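Local coordinates for protein lipase (Streptomyces rimosus, PDB 5MAL) that hydrolyses ester bonds in triacylglycerols, nitrophenyl and naphthyl esters and detergents of the Tween type, preferring medium-length acyl chains, at residues A134-L139 with H181-G186; D3-G8 with S70-V75; V188-A193 with L227-S232; G58-K63 with D121-A126. All blocks are in the same frame, centred on the assembly; numbering follows the deposited sequence.

Contact 1. Residues A134-L139 with H181-G186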
loop_
_atom_site.group_PDB
_atom_site.type_symbol
_atom_site.label_atom_id
_atom_site.label_comp_id
_atom_site.label_asym_id
_atom_site.label_seq_id
_atom_site.Cartn_x
_atom_site.Cartn_y
_atom_site.Cartn_z
ATOM N N ALA A 134 -5.543 -9.621 17.858
ATOM C CA ALA A 134 -5.828 -9.460 16.442
ATOM C C ALA A 134 -4.779 -10.167 15.613
ATOM O O ALA A 134 -3.580 -10.130 15.921
ATOM C CB ALA A 134 -5.902 -7.963 16.054
ATOM N N GLN A 135 -5.235 -10.860 14.587
ATOM C CA GLN A 135 -4.330 -11.322 13.541
ATOM C C GLN A 135 -4.020 -10.099 12.700
ATOM O O GLN A 135 -4.930 -9.382 12.273
ATOM C CB GLN A 135 -4.934 -12.437 12.677
ATOM C CG GLN A 135 -5.106 -13.808 13.351
ATOM C CD GLN A 135 -3.794 -14.557 13.632
ATOM O OE1 GLN A 135 -2.911 -14.073 14.353
ATOM N NE2 GLN A 135 -3.681 -15.762 13.082
ATOM N N VAL A 136 -2.740 -9.834 12.479
ATOM C CA VAL A 136 -2.347 -8.615 11.797
ATOM C C VAL A 136 -1.660 -8.945 10.493
ATOM O O VAL A 136 -0.726 -9.742 10.458
ATOM C CB VAL A 136 -1.432 -7.760 12.685
ATOM C CG1 VAL A 136 -1.070 -6.471 12.005
ATOM C CG2 VAL A 136 -2.134 -7.447 13.998
ATOM N N VAL A 137 -2.153 -8.355 9.410
ATOM C CA VAL A 137 -1.561 -8.596 8.109
ATOM C C VAL A 137 -1.023 -7.291 7.560
ATOM O O VAL A 137 -1.788 -6.364 7.257
ATOM C CB VAL A 137 -2.569 -9.170 7.106
ATOM C CG1 VAL A 137 -1.834 -9.612 5.835
ATOM C CG2 VAL A 137 -3.347 -10.316 7.718
ATOM N N VAL A 138 0.291 -7.214 7.433
ATOM C CA VAL A 138 0.905 -6.074 6.764
ATOM C C VAL A 138 1.090 -6.441 5.305
ATOM O O VAL A 138 1.664 -7.479 4.988
ATOM C CB VAL A 138 2.253 -5.705 7.372
ATOM C CG1 VAL A 138 2.810 -4.485 6.647
ATOM C CG2 VAL A 138 2.102 -5.432 8.855
ATOM N N LEU A 139 0.567 -5.622 4.409
ATOM C CA LEU A 139 0.710 -5.913 3.003
ATOM C C LEU A 139 1.745 -4.967 2.429
ATOM O O LEU A 139 1.834 -3.806 2.834
ATOM C CB LEU A 139 -0.619 -5.778 2.287
ATOM C CG LEU A 139 -1.636 -6.873 2.626
ATOM C CD1 LEU A 139 -2.500 -6.527 3.832
ATOM C CD2 LEU A 139 -2.507 -7.137 1.414
ATOM N N HIS A 181 7.184 -7.895 14.940
ATOM C CA HIS A 181 6.048 -7.758 15.849
ATOM C C HIS A 181 5.113 -8.959 15.778
ATOM O O HIS A 181 4.018 -8.943 16.341
ATOM C CB HIS A 181 5.265 -6.489 15.540
ATOM C CG HIS A 181 6.031 -5.236 15.788
ATOM N ND1 HIS A 181 5.724 -4.377 16.820
ATOM C CD2 HIS A 181 7.084 -4.685 15.136
ATOM C CE1 HIS A 181 6.558 -3.353 16.796
ATOM N NE2 HIS A 181 7.389 -3.512 15.781
ATOM N N GLY A 182 5.550 -10.004 15.084
ATOM C CA GLY A 182 4.762 -11.209 14.946
ATOM C C GLY A 182 3.585 -11.020 14.014
ATOM O O GLY A 182 2.617 -11.784 14.067
ATOM N N PHE A 183 3.664 -10.002 13.160
ATOM C CA PHE A 183 2.617 -9.789 12.155
ATOM C C PHE A 183 2.932 -10.577 10.904
ATOM O O PHE A 183 4.102 -10.823 10.605
ATOM C CB PHE A 183 2.477 -8.322 11.770
ATOM C CG PHE A 183 2.211 -7.387 12.923
ATOM C CD1 PHE A 183 1.685 -7.847 14.120
ATOM C CD2 PHE A 183 2.449 -6.031 12.774
ATOM C CE1 PHE A 183 1.432 -6.961 15.162
ATOM C CE2 PHE A 183 2.210 -5.148 13.804
ATOM C CZ PHE A 183 1.690 -5.616 15.007
ATOM N N ALA A 184 1.892 -10.972 10.180
ATOM C CA ALA A 184 2.075 -11.564 8.869
ATOM C C ALA A 184 2.437 -10.461 7.895
ATOM O O ALA A 184 1.986 -9.325 8.052
ATOM C CB ALA A 184 0.826 -12.277 8.408
ATOM N N PHE A 185 3.273 -10.795 6.922
ATOM C CA PHE A 185 3.541 -9.912 5.789
ATOM C C PHE A 185 2.991 -10.539 4.525
ATOM O O PHE A 185 3.223 -11.724 4.245
ATOM C CB PHE A 185 5.033 -9.644 5.625
ATOM C CG PHE A 185 5.350 -8.734 4.487
ATOM C CD1 PHE A 185 5.146 -7.371 4.602
ATOM C CD2 PHE A 185 5.818 -9.243 3.280
ATOM C CE1 PHE A 185 5.427 -6.519 3.537
ATOM C CE2 PHE A 185 6.102 -8.398 2.223
ATOM C CZ PHE A 185 5.906 -7.029 2.363
ATOM N N GLY A 186 2.256 -9.747 3.761
ATOM C CA GLY A 186 1.698 -10.202 2.508
ATOM C C GLY A 186 2.459 -9.543 1.375
ATOM O O GLY A 186 2.367 -8.328 1.152
#
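Val136 lies over one face of the Phe183 ring, and the two side chains cross at a slant. Its CG1, anti to the backbone N (chi1 -178°), sits 3.6 Å from the ring centroid and close to the ring normal, a CH-pi contact, while Val136 CB comes to 3.4 Å from Phe183 CD1. CG2 of the same valine reaches the CE1 side, so both branches are spread across the ring. The opposite face is covered from within its own segment by His181 CB, and Tyr124 of helix 98-130 meets the ring edge-to-face. Val138 CG2 approaches the same ring more loosely, 4.0 Å from Phe183 CD2. An alanine in place of Phe183 would probably leave Val136 without the flat surface it rests on and open a gap beside Tyr124. These side chains flank the pairing of strands 135-139 and 184-186, the latter the outermost strand of the parallel five-stranded sheet of this SGNH hydrolase. The strands run parallel with a 33° angle between their axes. Ala184 N donates to Val136 O (2.9 Å), Val138 N to Ala184 O (2.8 Å) and Gly186 N to Val138 O (2.6 Å), the bonds alternating in direction from strand to strand. Val138 O also receives the CA-H of Phe185 at 3.2 Å, measured from CA. The ring of Phe185 swings back toward strand 135-139, bringing its CD1 to 4.2 Å from Val138 CG1. That pair faces Thr174 of helix 159-180, whereas Leu139, from the other face, packs on Tyr226 and Val229 of helix 219-232.

Contact 2. Residues D3-G8 with S70-V75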
loop_
_atom_site.group_PDB
_atom_site.type_symbol
_atom_site.label_atom_id
_atom_site.label_comp_id
_atom_site.label_asym_id
_atom_site.label_seq_id
_atom_site.Cartn_x
_atom_site.Cartn_y
_atom_site.Cartn_z
ATOM N N ASP A 3 -14.414 -8.456 13.788
ATOM C CA ASP A 3 -13.969 -7.068 13.864
ATOM C C ASP A 3 -12.683 -6.905 13.099
ATOM O O ASP A 3 -11.626 -7.327 13.539
ATOM C CB ASP A 3 -13.791 -6.612 15.306
ATOM C CG ASP A 3 -15.101 -6.512 16.037
ATOM O OD1 ASP A 3 -15.798 -5.494 15.853
ATOM O OD2 ASP A 3 -15.441 -7.453 16.775
ATOM N N TYR A 4 -12.819 -6.280 11.944
ATOM C CA TYR A 4 -11.734 -6.071 11.009
ATOM C C TYR A 4 -11.456 -4.582 10.943
ATOM O O TYR A 4 -12.341 -3.797 10.603
ATOM C CB TYR A 4 -12.133 -6.638 9.642
ATOM C CG TYR A 4 -11.210 -6.318 8.484
ATOM C CD1 TYR A 4 -9.836 -6.168 8.666
ATOM C CD2 TYR A 4 -11.724 -6.173 7.189
ATOM C CE1 TYR A 4 -8.991 -5.900 7.575
ATOM C CE2 TYR A 4 -10.892 -5.881 6.116
ATOM C CZ TYR A 4 -9.533 -5.753 6.315
ATOM O OH TYR A 4 -8.704 -5.474 5.256
ATOM N N VAL A 5 -10.244 -4.179 11.305
ATOM C CA VAL A 5 -9.852 -2.796 11.058
ATOM C C VAL A 5 -8.863 -2.744 9.913
ATOM O O VAL A 5 -7.823 -3.406 9.947
ATOM C CB VAL A 5 -9.217 -2.134 12.267
ATOM C CG1 VAL A 5 -8.850 -0.688 11.926
ATOM C CG2 VAL A 5 -10.177 -2.189 13.475
ATOM N N ALA A 6 -9.187 -1.948 8.903
ATOM C CA ALA A 6 -8.300 -1.797 7.760
ATOM C C ALA A 6 -7.678 -0.411 7.772
ATOM O O ALA A 6 -8.345 0.592 7.541
ATOM C CB ALA A 6 -9.050 -2.039 6.476
ATOM N N LEU A 7 -6.382 -0.391 8.049
ATOM C CA LEU A 7 -5.590 0.825 8.165
ATOM C C LEU A 7 -4.775 1.070 6.927
ATOM O O LEU A 7 -4.592 0.178 6.104
ATOM C CB LEU A 7 -4.604 0.716 9.328
ATOM C CG LEU A 7 -5.148 0.236 10.657
ATOM C CD1 LEU A 7 -3.950 -0.110 11.496
ATOM C CD2 LEU A 7 -5.978 1.356 11.266
ATOM N N GLY A 8 -4.222 2.267 6.836
ATOM C CA GLY A 8 -3.176 2.492 5.870
ATOM C C GLY A 8 -3.394 3.650 4.940
ATOM O O GLY A 8 -4.159 4.577 5.247
ATOM N N SER A 70 -9.324 -4.110 21.984
ATOM C CA SER A 70 -9.186 -5.510 22.365
ATOM C C SER A 70 -10.147 -6.409 21.587
ATOM O O SER A 70 -9.891 -7.599 21.418
ATOM C CB SER A 70 -9.387 -5.686 23.873
ATOM O OG SER A 70 -10.568 -5.046 24.300
ATOM N N GLY A 71 -11.226 -5.831 21.079
ATOM C CA GLY A 71 -12.191 -6.599 20.311
ATOM C C GLY A 71 -11.785 -6.889 18.877
ATOM O O GLY A 71 -12.403 -7.708 18.206
ATOM N N THR A 72 -10.735 -6.233 18.401
ATOM C CA THR A 72 -10.340 -6.383 17.005
ATOM C C THR A 72 -9.798 -7.781 16.735
ATOM O O THR A 72 -8.957 -8.281 17.492
ATOM C CB THR A 72 -9.293 -5.342 16.627
ATOM O OG1 THR A 72 -9.786 -4.043 16.983
ATOM C CG2 THR A 72 -8.997 -5.380 15.121
ATOM N N ASP A 73 -10.289 -8.399 15.660
ATOM C CA ASP A 73 -9.873 -9.749 15.257
ATOM C C ASP A 73 -8.839 -9.730 14.150
ATOM O O ASP A 73 -7.993 -10.626 14.047
ATOM C CB ASP A 73 -11.079 -10.556 14.772
ATOM C CG ASP A 73 -12.111 -10.753 15.859
ATOM O OD1 ASP A 73 -11.922 -11.653 16.697
ATOM O OD2 ASP A 73 -13.093 -9.985 15.886
ATOM N N LEU A 74 -8.970 -8.744 13.274
ATOM C CA LEU A 74 -8.110 -8.654 12.103
ATOM C C LEU A 74 -7.710 -7.213 11.864
ATOM O O LEU A 74 -8.543 -6.312 11.928
ATOM C CB LEU A 74 -8.825 -9.224 10.876
ATOM C CG LEU A 74 -8.118 -9.168 9.518
ATOM C CD1 LEU A 74 -6.827 -9.997 9.520
ATOM C CD2 LEU A 74 -9.041 -9.627 8.394
ATOM N N VAL A 75 -6.423 -6.992 11.629
ATOM C CA VAL A 75 -5.951 -5.686 11.221
ATOM C C VAL A 75 -5.158 -5.853 9.933
ATOM O O VAL A 75 -4.296 -6.726 9.838
ATOM C CB VAL A 75 -5.056 -5.023 12.290
ATOM C CG1 VAL A 75 -4.505 -3.700 11.779
ATOM C CG2 VAL A 75 -5.824 -4.824 13.582
#
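Strand 3-8 pairs in parallel with the start of strand 74-78, Tyr4 opposite Leu74 and Val5 opposite Val75, the end-to-end directions of the touching parts 38° apart. Val5 N donates to Leu74 O (2.8 Å), and Asp3 O takes two backbone donors, Leu74 N and Asp73 N, the second at 2.7 Å and in the carbonyl plane. The Tyr4 and Leu74 side chains lie alongside each other and point the same way. With CG of Tyr4 anti to its N (chi1 171°), Leu74 CD2 comes over the ring face, 4.0 Å from the centroid, while Leu74 O sits at the ring edge. Trp38 meets the same ring edge-to-face, and the Tyr4 hydroxyl bonds to Ser76 OG. Beside Val5 the other face of the sheet takes over: Val5 CG2 meets Thr72 CG2 nearly at a right angle, and further along Leu7 CD1 reaches Val75 CG1 at 3.6 Å. At the N-terminal end of the pair Asp73 turns back on strand 3-8, and its OD2 accepts Asp3 N (2.9 Å) on the anti side, 18° out of the carboxylate plane. Replacing Asp73 by an alanine would probably leave Asp3 N without this acceptor and lose the side-chain link across the pair. The arrangement also brings two carboxylates together, their planes nearly parallel, with Asp3 OD2 3.6 Å from Asp73 OD2. Such closeness of like charges would probably raise the proton affinity of one of them; Arg46 offers Asp3 a long, weak ion pair, and the backbone N-H would partly offset the charge of Asp73.

Contact 3. Residues V188-A193 with L227-S232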
loop_
_atom_site.group_PDB
_atom_site.type_symbol
_atom_site.label_atom_id
_atom_site.label_comp_id
_atom_site.label_asym_id
_atom_site.label_seq_id
_atom_site.Cartn_x
_atom_site.Cartn_y
_atom_site.Cartn_z
ATOM N N VAL A 188 2.814 -8.623 -2.160
ATOM C CA VAL A 188 1.867 -8.568 -3.269
ATOM C C VAL A 188 2.543 -8.754 -4.624
ATOM O O VAL A 188 1.871 -8.813 -5.646
ATOM C CB VAL A 188 1.055 -7.257 -3.264
ATOM C CG1 VAL A 188 0.175 -7.204 -2.010
ATOM C CG2 VAL A 188 1.961 -6.031 -3.370
ATOM N N ASN A 189 3.863 -8.893 -4.641
ATOM C CA ASN A 189 4.530 -9.253 -5.883
ATOM C C ASN A 189 4.190 -10.672 -6.289
ATOM O O ASN A 189 4.378 -11.062 -7.440
ATOM C CB ASN A 189 6.036 -9.101 -5.750
ATOM C CG ASN A 189 6.457 -7.672 -5.727
ATOM O OD1 ASN A 189 5.973 -6.867 -6.520
ATOM N ND2 ASN A 189 7.354 -7.333 -4.812
ATOM N N THR A 190 3.687 -11.454 -5.343
ATOM C CA THR A 190 3.320 -12.821 -5.667
ATOM C C THR A 190 2.188 -12.795 -6.689
ATOM O O THR A 190 2.098 -13.660 -7.560
ATOM C CB THR A 190 2.911 -13.608 -4.419
ATOM O OG1 THR A 190 1.860 -12.919 -3.733
ATOM C CG2 THR A 190 4.096 -13.749 -3.482
ATOM N N THR A 191 1.342 -11.778 -6.599
ATOM C CA THR A 191 0.194 -11.680 -7.499
ATOM C C THR A 191 0.391 -10.645 -8.597
ATOM O O THR A 191 -0.156 -10.799 -9.684
ATOM C CB THR A 191 -1.080 -11.325 -6.746
ATOM O OG1 THR A 191 -0.821 -10.193 -5.908
ATOM C CG2 THR A 191 -1.545 -12.507 -5.882
ATOM N N PHE A 192 1.123 -9.565 -8.304
ATOM C CA PHE A 192 1.335 -8.516 -9.310
ATOM C C PHE A 192 2.396 -8.874 -10.356
ATOM O O PHE A 192 2.518 -8.186 -11.369
ATOM C CB PHE A 192 1.720 -7.182 -8.640
ATOM C CG PHE A 192 0.541 -6.380 -8.152
ATOM C CD1 PHE A 192 0.033 -6.576 -6.876
ATOM C CD2 PHE A 192 -0.055 -5.421 -8.976
ATOM C CE1 PHE A 192 -1.055 -5.831 -6.415
ATOM C CE2 PHE A 192 -1.139 -4.664 -8.523
ATOM C CZ PHE A 192 -1.643 -4.874 -7.238
ATOM N N ALA A 193 3.169 -9.929 -10.118
ATOM C CA ALA A 193 4.129 -10.376 -11.128
ATOM C C ALA A 193 3.357 -10.732 -12.389
ATOM O O ALA A 193 2.393 -11.485 -12.339
ATOM C CB ALA A 193 4.941 -11.563 -10.633
ATOM N N LEU A 227 -6.252 -8.337 -2.790
ATOM C CA LEU A 227 -7.203 -9.133 -2.015
ATOM C C LEU A 227 -6.757 -10.590 -1.851
ATOM O O LEU A 227 -6.858 -11.129 -0.757
ATOM C CB LEU A 227 -8.593 -9.064 -2.648
ATOM C CG LEU A 227 -9.605 -10.033 -2.031
ATOM C CD1 LEU A 227 -9.876 -9.697 -0.575
ATOM C CD2 LEU A 227 -10.900 -10.040 -2.846
ATOM N N PRO A 228 -6.237 -11.226 -2.922
ATOM C CA PRO A 228 -5.838 -12.619 -2.704
ATOM C C PRO A 228 -4.720 -12.746 -1.675
ATOM O O PRO A 228 -4.631 -13.739 -0.950
ATOM C CB PRO A 228 -5.385 -13.070 -4.095
ATOM C CG PRO A 228 -6.207 -12.225 -5.032
ATOM C CD PRO A 228 -6.201 -10.872 -4.355
ATOM N N VAL A 229 -3.884 -11.720 -1.573
ATOM C CA VAL A 229 -2.822 -11.741 -0.579
ATOM C C VAL A 229 -3.385 -11.605 0.842
ATOM O O VAL A 229 -2.925 -12.280 1.753
ATOM C CB VAL A 229 -1.796 -10.655 -0.870
ATOM C CG1 VAL A 229 -0.720 -10.648 0.178
ATOM C CG2 VAL A 229 -1.183 -10.928 -2.232
ATOM N N LEU A 230 -4.388 -10.754 1.032
ATOM C CA LEU A 230 -5.036 -10.705 2.329
ATOM C C LEU A 230 -5.697 -12.048 2.618
ATOM O O LEU A 230 -5.557 -12.574 3.713
ATOM C CB LEU A 230 -6.055 -9.574 2.410
ATOM C CG LEU A 230 -6.795 -9.520 3.746
ATOM C CD1 LEU A 230 -5.807 -9.316 4.903
ATOM C CD2 LEU A 230 -7.795 -8.385 3.684
ATOM N N ASN A 231 -6.409 -12.603 1.640
ATOM C CA ASN A 231 -7.069 -13.884 1.853
ATOM C C ASN A 231 -6.098 -15.005 2.189
ATOM O O ASN A 231 -6.441 -15.913 2.936
ATOM C CB ASN A 231 -7.902 -14.270 0.631
ATOM C CG ASN A 231 -9.305 -13.726 0.699
ATOM O OD1 ASN A 231 -9.848 -13.517 1.790
ATOM N ND2 ASN A 231 -9.912 -13.502 -0.455
ATOM N N SER A 232 -4.877 -14.934 1.671
ATOM C CA SER A 232 -3.914 -15.996 1.900
ATOM C C SER A 232 -3.517 -16.044 3.376
ATOM O O SER A 232 -3.086 -17.072 3.886
ATOM C CB SER A 232 -2.678 -15.802 1.021
ATOM O OG SER A 232 -1.767 -14.897 1.615
#
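Val229 of helix 219-232, the last helix of this SGNH hydrolase, points into the short helix 189-192, which follows the edge strand 184-186 of the central sheet. Apolar contact joins the two. Val229 CG2 meets Val188 CG1 at 4.0 Å, the two side chains crossing at about a right angle. CG2 stands anti to the carbonyl carbon of Val229 (chi1 178°, measured to CG1), and this position brings it against Val188, Thr190 and Thr191 alike. Pro228 adds a lighter touch at the margin, its CB 4.3 Å from Thr191 CG2. Beyond the pair, Val188 and Phe192 pack on Pro142, and Val229 also rests on Leu139 of strand 135-139, which sets helix 219-232 against the sheet.

The two threonine hydroxyls meet the Val229 side chain through van der Waals contact. Its CG2 lies 3.9 Å from Thr190 OG1 and 3.8 Å from Thr191 OG1. Each hydroxyl has polar partners elsewhere: Thr190 OG1 bonds to Asp187 O, whereas Thr191 OG1 has both Gly225 O, one turn before Val229 in its helix, and Val188 O within reach of its one proton. The bond to Gly225 would be a polar link between the short helix and helix 219-232.

Hydrogen bonds within each segment hold the two parts separately. Val188 O accepts both Thr191 N and Phe192 N, closing the first turn of the short helix. In the other segment the hydroxyl of Ser232 folds back on its own helix, OG donating to Val229 O at 2.9 Å with the donor tilted 23° from the carbonyl plane.

Contact 4. Residues G58-K63 with D121-A126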
loop_
_atom_site.group_PDB
_atom_site.type_symbol
_atom_site.label_atom_id
_atom_site.label_comp_id
_atom_site.label_asym_id
_atom_site.label_seq_id
_atom_site.Cartn_x
_atom_site.Cartn_y
_atom_site.Cartn_z
ATOM N N GLY A 58 2.286 8.746 10.731
ATOM C CA GLY A 58 1.803 9.726 11.693
ATOM C C GLY A 58 0.308 9.952 11.593
ATOM O O GLY A 58 -0.375 10.211 12.587
ATOM N N ASP A 59 -0.209 9.853 10.376
ATOM C CA ASP A 59 -1.635 9.992 10.143
ATOM C C ASP A 59 -2.366 8.762 10.651
ATOM O O ASP A 59 -3.490 8.854 11.133
ATOM C CB ASP A 59 -1.907 10.211 8.660
ATOM C CG ASP A 59 -1.200 11.435 8.132
ATOM O OD1 ASP A 59 -1.463 12.533 8.670
ATOM O OD2 ASP A 59 -0.358 11.295 7.227
ATOM N N VAL A 60 -1.720 7.607 10.538
ATOM C CA VAL A 60 -2.313 6.392 11.064
ATOM C C VAL A 60 -2.470 6.557 12.578
ATOM O O VAL A 60 -3.527 6.263 13.142
ATOM C CB VAL A 60 -1.475 5.137 10.735
ATOM C CG1 VAL A 60 -2.072 3.928 11.407
ATOM C CG2 VAL A 60 -1.418 4.912 9.214
ATOM N N LEU A 61 -1.429 7.081 13.213
ATOM C CA LEU A 61 -1.448 7.311 14.662
ATOM C C LEU A 61 -2.500 8.342 15.072
ATOM O O LEU A 61 -3.209 8.165 16.063
ATOM C CB LEU A 61 -0.066 7.760 15.130
ATOM C CG LEU A 61 1.048 6.724 14.959
ATOM C CD1 LEU A 61 2.404 7.311 15.300
ATOM C CD2 LEU A 61 0.765 5.525 15.820
ATOM N N ALA A 62 -2.623 9.410 14.291
ATOM C CA ALA A 62 -3.504 10.518 14.659
ATOM C C ALA A 62 -4.975 10.314 14.306
ATOM O O ALA A 62 -5.846 10.872 14.962
ATOM C CB ALA A 62 -3.004 11.812 14.008
ATOM N N LYS A 63 -5.260 9.534 13.267
ATOM C CA LYS A 63 -6.601 9.534 12.707
ATOM C C LYS A 63 -7.204 8.145 12.524
ATOM O O LYS A 63 -8.418 8.033 12.355
ATOM C CB LYS A 63 -6.616 10.253 11.345
ATOM C CG LYS A 63 -6.442 11.781 11.400
ATOM C CD LYS A 63 -6.676 12.424 10.029
ATOM C CE LYS A 63 -5.704 11.880 8.985
ATOM N NZ LYS A 63 -4.972 12.939 8.221
ATOM N N ASP A 121 7.539 0.821 13.502
ATOM C CA ASP A 121 7.468 0.364 14.883
ATOM C C ASP A 121 6.464 1.181 15.683
ATOM O O ASP A 121 5.730 0.630 16.499
ATOM C CB ASP A 121 8.842 0.426 15.551
ATOM C CG ASP A 121 9.721 -0.734 15.174
ATOM O OD1 ASP A 121 9.182 -1.797 14.787
ATOM O OD2 ASP A 121 10.955 -0.596 15.284
ATOM N N GLN A 122 6.432 2.490 15.448
ATOM C CA GLN A 122 5.476 3.358 16.121
ATOM C C GLN A 122 4.060 2.861 15.915
ATOM O O GLN A 122 3.284 2.732 16.866
ATOM C CB GLN A 122 5.598 4.795 15.621
ATOM C CG GLN A 122 6.780 5.533 16.188
ATOM C CD GLN A 122 6.781 6.981 15.775
ATOM O OE1 GLN A 122 6.813 7.302 14.582
ATOM N NE2 GLN A 122 6.714 7.871 16.755
ATOM N N VAL A 123 3.731 2.572 14.660
ATOM C CA VAL A 123 2.405 2.086 14.350
ATOM C C VAL A 123 2.230 0.680 14.902
ATOM O O VAL A 123 1.200 0.367 15.505
ATOM C CB VAL A 123 2.146 2.083 12.834
ATOM C CG1 VAL A 123 0.779 1.469 12.538
ATOM C CG2 VAL A 123 2.231 3.496 12.284
ATOM N N TYR A 124 3.224 -0.175 14.688
ATOM C CA TYR A 124 3.039 -1.586 15.018
ATOM C C TYR A 124 2.958 -1.759 16.539
ATOM O O TYR A 124 2.228 -2.621 17.026
ATOM C CB TYR A 124 4.158 -2.453 14.446
ATOM C CG TYR A 124 4.262 -2.481 12.931
ATOM C CD1 TYR A 124 3.319 -1.852 12.116
ATOM C CD2 TYR A 124 5.308 -3.158 12.320
ATOM C CE1 TYR A 124 3.449 -1.886 10.719
ATOM C CE2 TYR A 124 5.445 -3.198 10.959
ATOM C CZ TYR A 124 4.522 -2.574 10.162
ATOM O OH TYR A 124 4.721 -2.647 8.811
ATOM N N ASP A 125 3.705 -0.937 17.277
ATOM C CA ASP A 125 3.617 -0.935 18.739
ATOM C C ASP A 125 2.202 -0.602 19.189
ATOM O O ASP A 125 1.685 -1.168 20.162
ATOM C CB ASP A 125 4.571 0.088 19.359
ATOM C CG ASP A 125 6.000 -0.374 19.386
ATOM O OD1 ASP A 125 6.267 -1.580 19.202
ATOM O OD2 ASP A 125 6.867 0.490 19.613
ATOM N N ALA A 126 1.593 0.357 18.506
ATOM C CA ALA A 126 0.237 0.754 18.846
ATOM C C ALA A 126 -0.705 -0.423 18.610
ATOM O O ALA A 126 -1.544 -0.743 19.447
ATOM C CB ALA A 126 -0.174 1.953 18.051
#
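Val60 and Leu61 carry helix 57-64 against helix 98-130, the two short segments running in roughly the same direction, 32° apart, with their axes 9.6 Å from each other at closest. Earlier in the segment, Asp59 turns to its own helix instead, where Lys63 NZ stands 3.6 Å from Asp59 OD1 in a salt bridge within the segment; Asp59 OD2 takes the N-H of Arg56. Val60 points at the partner helix. Its CG1, anti to the backbone N (chi1 175°), meets Val123 CG1 branch to branch at 3.9 Å, the two side chains crossing nearly at right angles. Leu65 and Ile79 also pack on this buried valine. Leu61 comes next and makes the broadest contact. From a CA-CB bond that runs across rather than at the other helix, its branched end bends inward. CD2 then settles among the backbone and side chains of three residues: it lies 3.9 Å from Gln122 O, 4.1 Å from Val123 CA and 4.3 Å from Ala126 CB. CD1, the other branch, meets Gln122 CB at 4.1 Å, touching the aliphatic root of an extended side chain. Ala126, also packed on Leu65, presents only a methyl there, consistent with the close approach of the leucine. Val60 and Leu61 open a wider pi-type turn that runs to Lys63. Helices 57-64 and 98-130 thus pack side by side in one helical layer on one side of the parallel sheet, in the three-layer alpha/beta/alpha fold of SGNH hydrolases.

In the fold
Contacts 1 and 2 belong to one parallel sheet, their centres 11 Å apart; strands 74-78 and 135-139 are neighbours in it, joined where Val137 N lies 2.7 Å from Val75 O. Contacts 3 and 4 lie on opposite sides of the chain's centre, about 24 Å apart between centres, in the helices that cover the sheet. Contact 3 reaches contact 1 through Gly186 CA and Val229 CG1 (3.4 Å), contact 4 through His181 NE2 and Asp121 OD1 (2.7 Å). None includes a catalytic residue: the side chain of Val60 is about 11 Å from that of the nucleophile Ser10, and that of Val188 about 12 Å from that of His216, the probable catalytic histidine.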